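Local atomic coordinates of colicin-B (Escherichia coli, PDB entry 1RH1), a protein that forms channels that depolarise the cytoplasmic membrane of Escherichia coli and closely related bacteria, dissipating the cell's energy. Residues N96-V99 with S100-R103; L174-G178 with T179-A183; E287-D290 with S291-S295; S295-Q298 with E299-N303. All blocks are in the same frame, centred on the assembly; numbering follows the deposited sequence.

Contact 1. Residues N96-V99 with S100-R103; sequences NEKV and SAAR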
ATOM      1  N   ASN A  96       4.947   9.724 -34.476  1.00  9.51           N
ATOM      2  CA  ASN A  96       5.950   9.247 -33.529  1.00 10.15           C
ATOM      3  C   ASN A  96       5.525   9.454 -32.083  1.00 10.54           C
ATOM      4  O   ASN A  96       5.403  10.581 -31.588  1.00 12.52           O
ATOM      5  CB  ASN A  96       7.277   9.969 -33.764  1.00  8.63           C
ATOM      6  CG  ASN A  96       7.661  10.169 -35.232  1.00 13.01           C
ATOM      7  OD1 ASN A  96       7.374   9.368 -36.129  1.00 14.26           O
ATOM      8  ND2 ASN A  96       8.323  11.291 -35.502  1.00 11.59           N
ATOM      9  N   GLU A  97       5.239   8.344 -31.413  1.00  7.99           N
ATOM     10  CA  GLU A  97       4.872   8.411 -30.016  1.00 12.79           C
ATOM     11  C   GLU A  97       5.922   7.781 -29.125  1.00 15.52           C
ATOM     12  O   GLU A  97       6.656   6.909 -29.609  1.00 19.36           O
ATOM     13  CB  GLU A  97       3.525   7.736 -29.845  1.00 13.59           C
ATOM     14  CG  GLU A  97       3.262   6.433 -30.587  1.00 16.10           C
ATOM     15  CD  GLU A  97       3.833   5.197 -29.920  1.00 15.87           C
ATOM     16  OE1 GLU A  97       3.287   4.762 -28.903  1.00 14.78           O
ATOM     17  OE2 GLU A  97       4.817   4.675 -30.440  1.00 17.30           O
ATOM     18  N   LYS A  98       6.042   8.192 -27.847  1.00 13.64           N
ATOM     19  CA  LYS A  98       7.104   7.658 -26.996  1.00 13.33           C
ATOM     20  C   LYS A  98       6.707   6.601 -25.959  1.00  9.99           C
ATOM     21  O   LYS A  98       7.578   6.049 -25.265  1.00  8.80           O
ATOM     22  CB  LYS A  98       7.789   8.871 -26.337  1.00 14.46           C
ATOM     23  CG  LYS A  98       9.199   8.657 -25.729  1.00 17.81           C
ATOM     24  CD  LYS A  98      10.256   8.103 -26.701  1.00 25.67           C
ATOM     25  CE  LYS A  98      10.623   8.966 -27.925  1.00 29.54           C
ATOM     26  NZ  LYS A  98      11.457   8.231 -28.872  1.00 27.70           N
ATOM     27  N   VAL A  99       5.406   6.243 -25.893  1.00  6.59           N
ATOM     28  CA  VAL A  99       4.926   5.288 -24.897  1.00  2.33           C
ATOM     29  C   VAL A  99       5.380   3.883 -25.179  1.00  2.00           C
ATOM     30  O   VAL A  99       5.785   3.180 -24.273  1.00  2.65           O
ATOM     31  CB  VAL A  99       3.416   5.259 -24.806  1.00  2.00           C
ATOM     32  CG1 VAL A  99       3.031   4.491 -23.559  1.00  2.00           C
ATOM     33  CG2 VAL A  99       2.864   6.663 -24.714  1.00  2.00           C
ATOM     34  N   SER A 100       5.360   3.468 -26.433  1.00  2.16           N
ATOM     35  CA  SER A 100       5.761   2.142 -26.830  1.00  7.03           C
ATOM     36  C   SER A 100       7.191   1.803 -26.426  1.00  5.12           C
ATOM     37  O   SER A 100       7.469   0.652 -26.099  1.00  3.78           O
ATOM     38  CB  SER A 100       5.549   2.077 -28.321  1.00 10.02           C
ATOM     39  OG  SER A 100       5.891   0.831 -28.909  1.00 21.67           O
ATOM     40  N   ALA A 101       8.086   2.798 -26.392  1.00  5.02           N
ATOM     41  CA  ALA A 101       9.460   2.594 -25.939  1.00  2.00           C
ATOM     42  C   ALA A 101       9.521   2.454 -24.424  1.00  3.39           C
ATOM     43  O   ALA A 101      10.207   1.561 -23.928  1.00 11.89           O
ATOM     44  CB  ALA A 101      10.336   3.759 -26.322  1.00  2.00           C
ATOM     45  N   ALA A 102       8.818   3.305 -23.658  1.00  3.58           N
ATOM     46  CA  ALA A 102       8.752   3.201 -22.211  1.00  2.00           C
ATOM     47  C   ALA A 102       8.086   1.903 -21.776  1.00  3.11           C
ATOM     48  O   ALA A 102       8.385   1.368 -20.713  1.00  5.16           O
ATOM     49  CB  ALA A 102       7.940   4.334 -21.642  1.00  2.00           C
ATOM     50  N   ARG A 103       7.174   1.356 -22.585  1.00  2.58           N
ATOM     51  CA  ARG A 103       6.466   0.144 -22.252  1.00  2.00           C
ATOM     52  C   ARG A 103       7.419  -1.009 -22.374  1.00  3.14           C
ATOM     53  O   ARG A 103       7.419  -1.891 -21.518  1.00  3.83           O
ATOM     54  CB  ARG A 103       5.328  -0.017 -23.188  1.00  2.00           C
ATOM     55  CG  ARG A 103       4.467  -1.239 -22.940  1.00  2.00           C
ATOM     56  CD  ARG A 103       3.108  -1.097 -23.631  1.00  2.00           C
ATOM     57  NE  ARG A 103       3.195  -0.494 -24.955  1.00  6.00           N
ATOM     58  CZ  ARG A 103       2.461   0.574 -25.313  1.00  9.64           C
ATOM     59  NH1 ARG A 103       1.582   1.182 -24.494  1.00  2.90           N
ATOM     60  NH2 ARG A 103       2.636   1.051 -26.545  1.00 12.80           N
TER
HETATM   61  O   HOH W   1       1.011   3.772 -27.265  1.00 22.12           O
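OE1 of Glu-97 takes two donors where the chain turns into a helix. A water donates to OE1 of Glu-97 at 3.0 Å, and the backbone N of Ser-100 reaches the same OE1 at 3.5 Å in a weak bond. That water also accepts from NH2 of Arg-103 at 3.3 Å, lying at the edge of the guanidinium and in its plane. It bridges the two charged groups, which stand too far apart for a salt bridge at 4.4 Å from Glu-97 OE1 to Arg-103 NH2, although some attraction is likely.

Glu-97 gets its carboxylate there by folding twice: CG sits between the backbone N and the carbonyl carbon (chi1 42°), and the chain bends again about CB-CG. OE2 of Glu-97 ends 3.4 Å from CB of Ser-100. This is side-chain capping of the N-terminus of helix 99-110, in which a residue ahead of the first turn accepts from a backbone N-H of that turn. Behind the cap the helical bonding sets in, with Arg-103 N to Val-99 O at 2.8 Å and a weak, longer bond from Ala-102 N to Lys-98 O.

Arg-103 leaves the backbone extended, then turns sharply at chi3 (40°), which brings the guanidinium back over the first turn. There NH1 of Arg-103 meets CG1 of Val-99 at 3.7 Å, the two side chains running at a slant, while the carbonyl carbon of Val-99 lies over one guanidinium face, toward its rim. Val-99 and Ala-102 rest on Phe-125 of strand 121-128, and Ala-102 and Arg-103 touch Ile-184 of strand 179-186.

Contact 2. Residues L174-G178 with T179-A183; sequences LMQNG and TQYMA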
ATOM      1  N   LEU A 174       4.949  11.074 -12.718  1.00  5.45           N
ATOM      2  CA  LEU A 174       5.990  10.617 -11.817  1.00  3.50           C
ATOM      3  C   LEU A 174       6.790  11.776 -11.281  1.00  3.04           C
ATOM      4  O   LEU A 174       7.553  12.440 -12.000  1.00  2.00           O
ATOM      5  CB  LEU A 174       7.000   9.708 -12.519  1.00  4.45           C
ATOM      6  CG  LEU A 174       7.185   8.295 -12.149  1.00  2.00           C
ATOM      7  CD1 LEU A 174       8.600   7.979 -12.461  1.00  2.00           C
ATOM      8  CD2 LEU A 174       6.873   8.042 -10.706  1.00  2.00           C
ATOM      9  N   MET A 175       6.656  11.969  -9.981  1.00  2.00           N
ATOM     10  CA  MET A 175       7.460  12.988  -9.347  1.00  4.57           C
ATOM     11  C   MET A 175       8.846  12.406  -9.115  1.00  5.86           C
ATOM     12  O   MET A 175       9.029  11.558  -8.245  1.00  4.93           O
ATOM     13  CB  MET A 175       6.788  13.369  -8.055  1.00  8.74           C
ATOM     14  CG  MET A 175       6.731  14.863  -7.763  1.00  6.08           C
ATOM     15  SD  MET A 175       5.944  15.832  -9.042  1.00  2.00           S
ATOM     16  CE  MET A 175       7.488  16.639  -9.143  1.00  2.00           C
ATOM     17  N   GLN A 176       9.835  12.774  -9.933  1.00  5.03           N
ATOM     18  CA  GLN A 176      11.180  12.259  -9.749  1.00  6.94           C
ATOM     19  C   GLN A 176      12.236  13.330  -9.586  1.00 11.37           C
ATOM     20  O   GLN A 176      12.754  13.884 -10.556  1.00 13.14           O
ATOM     21  CB  GLN A 176      11.577  11.406 -10.903  1.00  4.83           C
ATOM     22  CG  GLN A 176      10.813  10.127 -10.867  1.00 11.69           C
ATOM     23  CD  GLN A 176      11.709   8.908 -10.974  1.00 15.51           C
ATOM     24  OE1 GLN A 176      11.734   8.070 -10.065  1.00 16.53           O
ATOM     25  NE2 GLN A 176      12.454   8.791 -12.088  1.00 18.95           N
ATOM     26  N   ASN A 177      12.569  13.548  -8.303  1.00  9.80           N
ATOM     27  CA  ASN A 177      13.536  14.516  -7.781  1.00  8.66           C
ATOM     28  C   ASN A 177      13.113  15.957  -7.924  1.00  6.76           C
ATOM     29  O   ASN A 177      13.856  16.831  -8.381  1.00  7.48           O
ATOM     30  CB  ASN A 177      14.929  14.354  -8.438  1.00  7.52           C
ATOM     31  CG  ASN A 177      15.684  13.184  -7.831  1.00 11.26           C
ATOM     32  OD1 ASN A 177      15.896  13.122  -6.618  1.00 10.97           O
ATOM     33  ND2 ASN A 177      16.091  12.209  -8.645  1.00 12.19           N
ATOM     34  N   GLY A 178      11.872  16.186  -7.496  1.00  4.48           N
ATOM     35  CA  GLY A 178      11.309  17.509  -7.527  1.00  5.88           C
ATOM     36  C   GLY A 178      10.920  17.940  -8.925  1.00  8.44           C
ATOM     37  O   GLY A 178      10.243  18.955  -9.020  1.00 12.31           O
ATOM     38  N   THR A 179      11.332  17.262 -10.017  1.00  5.59           N
ATOM     39  CA  THR A 179      10.893  17.563 -11.380  1.00  5.65           C
ATOM     40  C   THR A 179       9.824  16.538 -11.794  1.00  7.39           C
ATOM     41  O   THR A 179      10.024  15.332 -11.607  1.00  8.35           O
ATOM     42  CB  THR A 179      12.116  17.558 -12.388  1.00  2.00           C
ATOM     43  OG1 THR A 179      11.837  16.608 -13.420  1.00  3.56           O
ATOM     44  CG2 THR A 179      13.445  17.226 -11.738  1.00  3.47           C
ATOM     45  N   GLN A 180       8.678  17.001 -12.337  1.00  2.00           N
ATOM     46  CA  GLN A 180       7.568  16.124 -12.707  1.00  4.73           C
ATOM     47  C   GLN A 180       7.743  15.485 -14.078  1.00  6.36           C
ATOM     48  O   GLN A 180       8.044  16.138 -15.076  1.00  6.23           O
ATOM     49  CB  GLN A 180       6.256  16.924 -12.664  1.00  4.04           C
ATOM     50  CG  GLN A 180       4.952  16.305 -13.160  1.00  2.00           C
ATOM     51  CD  GLN A 180       3.865  17.351 -13.311  1.00  2.00           C
ATOM     52  OE1 GLN A 180       2.923  17.396 -12.549  1.00  2.00           O
ATOM     53  NE2 GLN A 180       3.916  18.263 -14.257  1.00  2.00           N
ATOM     54  N   TYR A 181       7.559  14.165 -14.086  1.00  2.00           N
ATOM     55  CA  TYR A 181       7.639  13.327 -15.273  1.00  2.00           C
ATOM     56  C   TYR A 181       6.289  12.783 -15.726  1.00  3.54           C
ATOM     57  O   TYR A 181       5.336  12.843 -14.957  1.00  6.42           O
ATOM     58  CB  TYR A 181       8.547  12.178 -14.966  1.00  2.00           C
ATOM     59  CG  TYR A 181       9.980  12.628 -14.949  1.00  3.45           C
ATOM     60  CD1 TYR A 181      10.546  13.201 -13.815  1.00  2.00           C
ATOM     61  CD2 TYR A 181      10.731  12.456 -16.108  1.00  7.09           C
ATOM     62  CE1 TYR A 181      11.874  13.607 -13.845  1.00  2.00           C
ATOM     63  CE2 TYR A 181      12.062  12.860 -16.136  1.00  5.93           C
ATOM     64  CZ  TYR A 181      12.614  13.430 -15.003  1.00  2.00           C
ATOM     65  OH  TYR A 181      13.925  13.834 -15.050  1.00 10.48           O
ATOM     66  N   MET A 182       6.136  12.300 -16.961  1.00  2.00           N
ATOM     67  CA  MET A 182       4.946  11.549 -17.326  1.00  2.51           C
ATOM     68  C   MET A 182       5.411  10.147 -17.671  1.00  2.00           C
ATOM     69  O   MET A 182       6.326   9.981 -18.478  1.00  2.23           O
ATOM     70  CB  MET A 182       4.251  12.201 -18.501  1.00  3.91           C
ATOM     71  CG  MET A 182       3.586  13.482 -18.026  1.00  2.00           C
ATOM     72  SD  MET A 182       1.863  13.583 -18.517  1.00  2.00           S
ATOM     73  CE  MET A 182       1.292  12.123 -17.709  1.00  2.00           C
ATOM     74  N   ALA A 183       4.802   9.148 -17.025  1.00  2.00           N
ATOM     75  CA  ALA A 183       5.238   7.766 -17.090  1.00  2.00           C
ATOM     76  C   ALA A 183       4.186   6.734 -17.381  1.00  2.00           C
ATOM     77  O   ALA A 183       3.002   7.032 -17.320  1.00  6.03           O
ATOM     78  CB  ALA A 183       5.831   7.337 -15.794  1.00  2.00           C
TER
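A tight beta hairpin joins strand 169-176 to strand 179-186, and this contact is its closed end. Asn-177 and Gly-178 make the turn, both with positive phi (69° and 75°), close to a type I' turn. Leu-174 and Tyr-181 form an antiparallel hydrogen-bonded pair: Tyr-181 N to Leu-174 O is 2.7 Å, and the return bond from Leu-174 N to Tyr-181 O is 2.9 Å, its donor well above the carbonyl plane. Nearer the turn, Gln-176 N donates to Thr-179 O at 3.1 Å.

On one face of the sheet, Leu-174 packs CB against CB of Tyr-181 at 3.8 Å and turns its CG to the methyl of Ala-183. The Tyr-181 ring lies along the partner strand toward the turn, because its CG is anti to the carbonyl carbon (chi1 -75°). CD1 of Tyr-181 meets CB of Gln-176 at 3.6 Å, and Leu-174 O sits in the ring plane at its edge. On the other face, Met-175 doubles back through two bends so that its CE reaches Gln-180 N at 3.4 Å, with SD lying against CB of Gln-180. Met-175 also packs on helix 291-340, whose Gln-298 accepts from Gly-178 N. An Asn-Gly pair in a near type I' turn is typical of two-residue beta hairpins.

Contact 3. Residues E287-D290 with S291-S295; sequences EILD and SNSLS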
ATOM      1  N   GLU A 287      -2.069  17.712 -14.776  1.00  2.00           N
ATOM      2  CA  GLU A 287      -1.809  19.096 -14.428  1.00  4.70           C
ATOM      3  C   GLU A 287      -0.312  19.404 -14.271  1.00  7.85           C
ATOM      4  O   GLU A 287       0.340  18.902 -13.348  1.00  8.52           O
ATOM      5  CB  GLU A 287      -2.550  19.359 -13.151  1.00  3.89           C
ATOM      6  CG  GLU A 287      -2.436  20.763 -12.612  1.00  9.88           C
ATOM      7  CD  GLU A 287      -3.158  20.901 -11.289  1.00 15.61           C
ATOM      8  OE1 GLU A 287      -4.009  21.784 -11.187  1.00 18.08           O
ATOM      9  OE2 GLU A 287      -2.874  20.122 -10.374  1.00 18.93           O
ATOM     10  N   ILE A 288       0.256  20.225 -15.174  1.00  4.84           N
ATOM     11  CA  ILE A 288       1.655  20.668 -15.165  1.00  7.31           C
ATOM     12  C   ILE A 288       1.813  21.504 -13.882  1.00 12.17           C
ATOM     13  O   ILE A 288       1.190  22.562 -13.774  1.00 12.35           O
ATOM     14  CB  ILE A 288       2.029  21.584 -16.405  1.00  4.00           C
ATOM     15  CG1 ILE A 288       0.914  21.626 -17.439  1.00  9.51           C
ATOM     16  CG2 ILE A 288       3.263  21.065 -17.098  1.00  2.00           C
ATOM     17  CD1 ILE A 288      -0.293  22.549 -17.035  1.00 11.35           C
ATOM     18  N   LEU A 289       2.568  21.025 -12.864  1.00 12.21           N
ATOM     19  CA  LEU A 289       2.815  21.701 -11.583  1.00  4.53           C
ATOM     20  C   LEU A 289       3.926  22.747 -11.693  1.00  6.99           C
ATOM     21  O   LEU A 289       4.918  22.570 -12.405  1.00  5.70           O
ATOM     22  CB  LEU A 289       3.179  20.629 -10.529  1.00  4.82           C
ATOM     23  CG  LEU A 289       2.213  20.088  -9.448  1.00  2.00           C
ATOM     24  CD1 LEU A 289       0.964  19.433  -9.995  1.00  7.70           C
ATOM     25  CD2 LEU A 289       2.918  18.974  -8.737  1.00  2.00           C
ATOM     26  N   ASP A 290       3.761  23.874 -10.989  1.00 12.26           N
ATOM     27  CA  ASP A 290       4.728  24.980 -10.988  1.00 13.97           C
ATOM     28  C   ASP A 290       5.836  24.827  -9.963  1.00 14.25           C
ATOM     29  O   ASP A 290       5.696  24.041  -9.034  1.00 17.23           O
ATOM     30  CB  ASP A 290       4.015  26.334 -10.749  1.00 17.27           C
ATOM     31  CG  ASP A 290       3.098  26.478  -9.537  1.00 23.64           C
ATOM     32  OD1 ASP A 290       2.287  25.579  -9.271  1.00 27.10           O
ATOM     33  OD2 ASP A 290       3.175  27.520  -8.876  1.00 28.10           O
ATOM     34  N   SER A 291       6.935  25.574 -10.085  1.00 12.74           N
ATOM     35  CA  SER A 291       8.098  25.456  -9.214  1.00 12.66           C
ATOM     36  C   SER A 291       8.052  25.282  -7.710  1.00 12.22           C
ATOM     37  O   SER A 291       8.928  24.631  -7.139  1.00  9.73           O
ATOM     38  CB  SER A 291       8.989  26.621  -9.476  1.00 14.91           C
ATOM     39  OG  SER A 291      10.039  26.091 -10.268  1.00 23.91           O
ATOM     40  N   ASN A 292       7.074  25.884  -7.046  1.00 13.09           N
ATOM     41  CA  ASN A 292       6.972  25.699  -5.615  1.00 16.54           C
ATOM     42  C   ASN A 292       5.982  24.619  -5.256  1.00 12.85           C
ATOM     43  O   ASN A 292       6.005  24.073  -4.154  1.00 16.45           O
ATOM     44  CB  ASN A 292       6.613  27.045  -4.936  1.00 23.68           C
ATOM     45  CG  ASN A 292       7.872  27.938  -4.780  1.00 30.58           C
ATOM     46  OD1 ASN A 292       7.858  29.158  -5.017  1.00 31.88           O
ATOM     47  ND2 ASN A 292       9.019  27.347  -4.387  1.00 30.10           N
ATOM     48  N   SER A 293       5.149  24.247  -6.220  1.00 11.88           N
ATOM     49  CA  SER A 293       4.230  23.146  -6.041  1.00  6.48           C
ATOM     50  C   SER A 293       4.980  21.816  -6.183  1.00  6.45           C
ATOM     51  O   SER A 293       4.683  20.845  -5.499  1.00  4.02           O
ATOM     52  CB  SER A 293       3.154  23.331  -7.064  1.00  7.42           C
ATOM     53  OG  SER A 293       2.060  22.539  -6.673  1.00 11.05           O
ATOM     54  N   LEU A 294       6.014  21.774  -7.028  1.00  7.36           N
ATOM     55  CA  LEU A 294       6.928  20.644  -7.201  1.00  5.20           C
ATOM     56  C   LEU A 294       7.626  20.267  -5.903  1.00  9.82           C
ATOM     57  O   LEU A 294       7.518  19.120  -5.476  1.00 11.28           O
ATOM     58  CB  LEU A 294       7.962  21.002  -8.250  1.00  2.00           C
ATOM     59  CG  LEU A 294       7.361  21.224  -9.603  1.00  2.00           C
ATOM     60  CD1 LEU A 294       8.302  21.900 -10.519  1.00  2.00           C
ATOM     61  CD2 LEU A 294       6.987  19.904 -10.157  1.00  2.00           C
ATOM     62  N   SER A 295       8.311  21.218  -5.251  1.00 11.71           N
ATOM     63  CA  SER A 295       8.895  21.043  -3.923  1.00 11.33           C
ATOM     64  C   SER A 295       7.867  20.574  -2.889  1.00 14.14           C
ATOM     65  O   SER A 295       8.164  19.713  -2.054  1.00 13.62           O
ATOM     66  CB  SER A 295       9.476  22.347  -3.457  1.00  9.78           C
ATOM     67  OG  SER A 295      10.369  22.842  -4.439  1.00 19.30           O
TER
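Asp-290 O receives two backbone donors from the opening turn of the helix: Leu-294 N at 3.0 Å, nearly in line with the carbonyl, and Ser-293 N at 2.9 Å in a bent, weak bond. Around this oxygen Leu-294 closes in from the side, its CG 3.3 Å from Asp-290 O. CD2 of Leu-294 then meets CB of Leu-289 at 3.9 Å.

A chi1 of 53° tucks the carboxylate of Asp-290 back over its own backbone and sets OD1 of Asp-290 against CB of Ser-293 at 3.3 Å. The serine hydroxyl goes the other way: with OG anti to the backbone N (chi1 -163°), Ser-293 brings OG to CG of Leu-289 at 3.7 Å. Leu-289 thus touches both residues, CG against the serine and CB against Leu-294, where the loop meets the helix.

One shell out, a backbone bond to Ala-131 ties down Leu-289, and Ser-24 of the TonB box is hydrogen-bonded to Glu-287. The loop after strand 281-286 leads here into helix 291-340; Trp-22, in strand 20-22 and the same TonB box, packs on Leu-289 and Ser-293, and Gln-180 of strand 179-186 lies against Leu-289 and Leu-294.

Contact 4. Residues S295-Q298 with E299-N303; sequences SQRQ and EAENN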
ATOM      1  N   SER A 295       8.311  21.218  -5.251  1.00 11.71           N
ATOM      2  CA  SER A 295       8.895  21.043  -3.923  1.00 11.33           C
ATOM      3  C   SER A 295       7.867  20.574  -2.889  1.00 14.14           C
ATOM      4  O   SER A 295       8.164  19.713  -2.054  1.00 13.62           O
ATOM      5  CB  SER A 295       9.476  22.347  -3.457  1.00  9.78           C
ATOM      6  OG  SER A 295      10.369  22.842  -4.439  1.00 19.30           O
ATOM      7  N   GLN A 296       6.642  21.128  -2.939  1.00 13.24           N
ATOM      8  CA  GLN A 296       5.553  20.726  -2.058  1.00 16.70           C
ATOM      9  C   GLN A 296       5.255  19.252  -2.184  1.00 17.14           C
ATOM     10  O   GLN A 296       5.120  18.551  -1.177  1.00 16.81           O
ATOM     11  CB  GLN A 296       4.234  21.395  -2.370  1.00 21.36           C
ATOM     12  CG  GLN A 296       3.866  22.729  -1.764  1.00 29.29           C
ATOM     13  CD  GLN A 296       2.347  22.879  -1.800  1.00 33.68           C
ATOM     14  OE1 GLN A 296       1.783  23.700  -2.529  1.00 35.86           O
ATOM     15  NE2 GLN A 296       1.645  22.055  -1.013  1.00 33.72           N
ATOM     16  N   ARG A 297       5.144  18.839  -3.466  1.00 15.48           N
ATOM     17  CA  ARG A 297       4.834  17.464  -3.823  1.00 12.16           C
ATOM     18  C   ARG A 297       6.019  16.545  -3.607  1.00 11.61           C
ATOM     19  O   ARG A 297       5.808  15.381  -3.270  1.00  9.77           O
ATOM     20  CB  ARG A 297       4.399  17.336  -5.288  1.00 12.52           C
ATOM     21  CG  ARG A 297       3.868  15.931  -5.580  1.00 13.76           C
ATOM     22  CD  ARG A 297       3.241  15.836  -6.947  1.00 15.00           C
ATOM     23  NE  ARG A 297       2.678  14.514  -7.189  1.00 12.74           N
ATOM     24  CZ  ARG A 297       2.125  14.201  -8.364  1.00 14.31           C
ATOM     25  NH1 ARG A 297       2.054  15.066  -9.382  1.00 12.99           N
ATOM     26  NH2 ARG A 297       1.617  12.991  -8.513  1.00 12.69           N
ATOM     27  N   GLN A 298       7.255  17.030  -3.763  1.00  8.79           N
ATOM     28  CA  GLN A 298       8.388  16.169  -3.521  1.00  7.22           C
ATOM     29  C   GLN A 298       8.553  15.822  -2.054  1.00 10.00           C
ATOM     30  O   GLN A 298       9.022  14.728  -1.764  1.00 10.58           O
ATOM     31  CB  GLN A 298       9.668  16.798  -4.005  1.00  2.00           C
ATOM     32  CG  GLN A 298      10.747  15.739  -4.133  1.00  2.00           C
ATOM     33  CD  GLN A 298      10.312  14.529  -4.954  1.00  4.16           C
ATOM     34  OE1 GLN A 298      10.365  14.511  -6.188  1.00  4.30           O
ATOM     35  NE2 GLN A 298       9.859  13.493  -4.252  1.00  2.00           N
ATOM     36  N   GLU A 299       8.153  16.696  -1.113  1.00 11.92           N
ATOM     37  CA  GLU A 299       8.237  16.345   0.295  1.00 14.74           C
ATOM     38  C   GLU A 299       7.070  15.466   0.668  1.00 15.71           C
ATOM     39  O   GLU A 299       7.221  14.567   1.491  1.00 12.39           O
ATOM     40  CB  GLU A 299       8.247  17.591   1.178  1.00 16.93           C
ATOM     41  CG  GLU A 299       9.444  18.518   0.882  1.00 30.15           C
ATOM     42  CD  GLU A 299      10.825  17.871   0.599  1.00 37.45           C
ATOM     43  OE1 GLU A 299      11.296  17.031   1.394  1.00 38.53           O
ATOM     44  OE2 GLU A 299      11.426  18.221  -0.433  1.00 39.05           O
ATOM     45  N   ALA A 300       5.921  15.684   0.010  1.00 12.67           N
ATOM     46  CA  ALA A 300       4.748  14.841   0.192  1.00 11.50           C
ATOM     47  C   ALA A 300       5.078  13.402  -0.216  1.00 10.91           C
ATOM     48  O   ALA A 300       4.652  12.434   0.422  1.00 10.13           O
ATOM     49  CB  ALA A 300       3.610  15.364  -0.671  1.00 11.24           C
ATOM     50  N   GLU A 301       5.907  13.332  -1.272  1.00  7.13           N
ATOM     51  CA  GLU A 301       6.439  12.107  -1.814  1.00  9.80           C
ATOM     52  C   GLU A 301       7.402  11.415  -0.886  1.00  9.91           C
ATOM     53  O   GLU A 301       7.186  10.260  -0.507  1.00  9.23           O
ATOM     54  CB  GLU A 301       7.182  12.351  -3.092  1.00  8.27           C
ATOM     55  CG  GLU A 301       6.290  12.408  -4.296  1.00 12.85           C
ATOM     56  CD  GLU A 301       5.668  11.090  -4.718  1.00 14.53           C
ATOM     57  OE1 GLU A 301       5.014  11.091  -5.761  1.00 15.26           O
ATOM     58  OE2 GLU A 301       5.839  10.070  -4.039  1.00 19.01           O
ATOM     59  N   ASN A 302       8.454  12.184  -0.542  1.00  7.76           N
ATOM     60  CA  ASN A 302       9.514  11.771   0.346  1.00  5.76           C
ATOM     61  C   ASN A 302       8.927  11.306   1.646  1.00 10.97           C
ATOM     62  O   ASN A 302       9.336  10.263   2.139  1.00 15.74           O
ATOM     63  CB  ASN A 302      10.444  12.908   0.622  1.00  7.41           C
ATOM     64  CG  ASN A 302      11.388  13.242  -0.528  1.00 14.01           C
ATOM     65  OD1 ASN A 302      11.373  12.623  -1.599  1.00 16.01           O
ATOM     66  ND2 ASN A 302      12.237  14.258  -0.326  1.00 14.47           N
ATOM     67  N   ASN A 303       7.932  12.009   2.183  1.00 11.25           N
ATOM     68  CA  ASN A 303       7.288  11.575   3.406  1.00  9.40           C
ATOM     69  C   ASN A 303       6.430  10.341   3.252  1.00 10.26           C
ATOM     70  O   ASN A 303       6.496   9.501   4.139  1.00 11.59           O
ATOM     71  CB  ASN A 303       6.411  12.668   3.972  1.00 10.25           C
ATOM     72  CG  ASN A 303       7.150  13.817   4.643  1.00 14.56           C
ATOM     73  OD1 ASN A 303       6.467  14.750   5.053  1.00 13.66           O
ATOM     74  ND2 ASN A 303       8.486  13.839   4.803  1.00 14.12           N
TER
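Each backbone N from Glu-299 to Asn-302 donates to the carbonyl four places earlier, regular alpha-helix. Glu-299 N to Ser-295 O and Ala-300 N to Gln-296 O are both 3.2 Å; Glu-301 N to Arg-297 O and Asn-302 N to Gln-298 O tighten to 2.9 Å.

Amides supply the polar side-chain link. Gln-298 bends at chi2 (52°), turning its end along the helix, so that NE2 of Gln-298 gives a weak bond to OD1 of Asn-302 at 3.2 Å, with the two amide planes 28° apart. The ND2 of Asn-302 gives a second weak bond, to OE1 of Glu-299. The other end of the Gln-298 amide, OE1, accepts from Gly-178 N.

The charges of Arg-297 and Glu-301 do not meet: Arg-297 NE and Glu-301 OE1 are 4.4 Å apart, and no N-H points at the oxygen. Their firm partners lie beyond the helix: Arg-297 makes a salt bridge to Asp-173 and a hydrogen bond to Thr-260 O, and Glu-301 accepts from Tyr-259 N.

By packing, NE2 of Gln-298 presses on CB of Glu-301 at 3.1 Å. On this part of helix 291-340, Met-175 of strand 169-176 touches Arg-297, Gln-298 and Glu-301, while Trp-22 of strand 20-22 lies against Gln-296, Arg-297 and Ala-300.

Contacts 2, 3 and 4 form one neighbourhood, with centres 10 to 11 Å apart, whereas contact 1 sits about 17 Å from contact 2, centre to centre, and does not touch it. Contacts 3 and 4 share Ser-295 and helix 291-340, one at its start and one just after; contact 2 is the hairpin against which that helix packs. Contacts 1 and 3 are both helix beginnings, but a carboxylate caps the first, though weakly, while in the second a backbone carbonyl takes two N-H groups and leucines pack beside it. Contact 4 is the most solvent-facing, half its touching residues being exposed and its amide-to-amide bond weak; contact 2 relies on strand pairing, with more buried residues than contact 4.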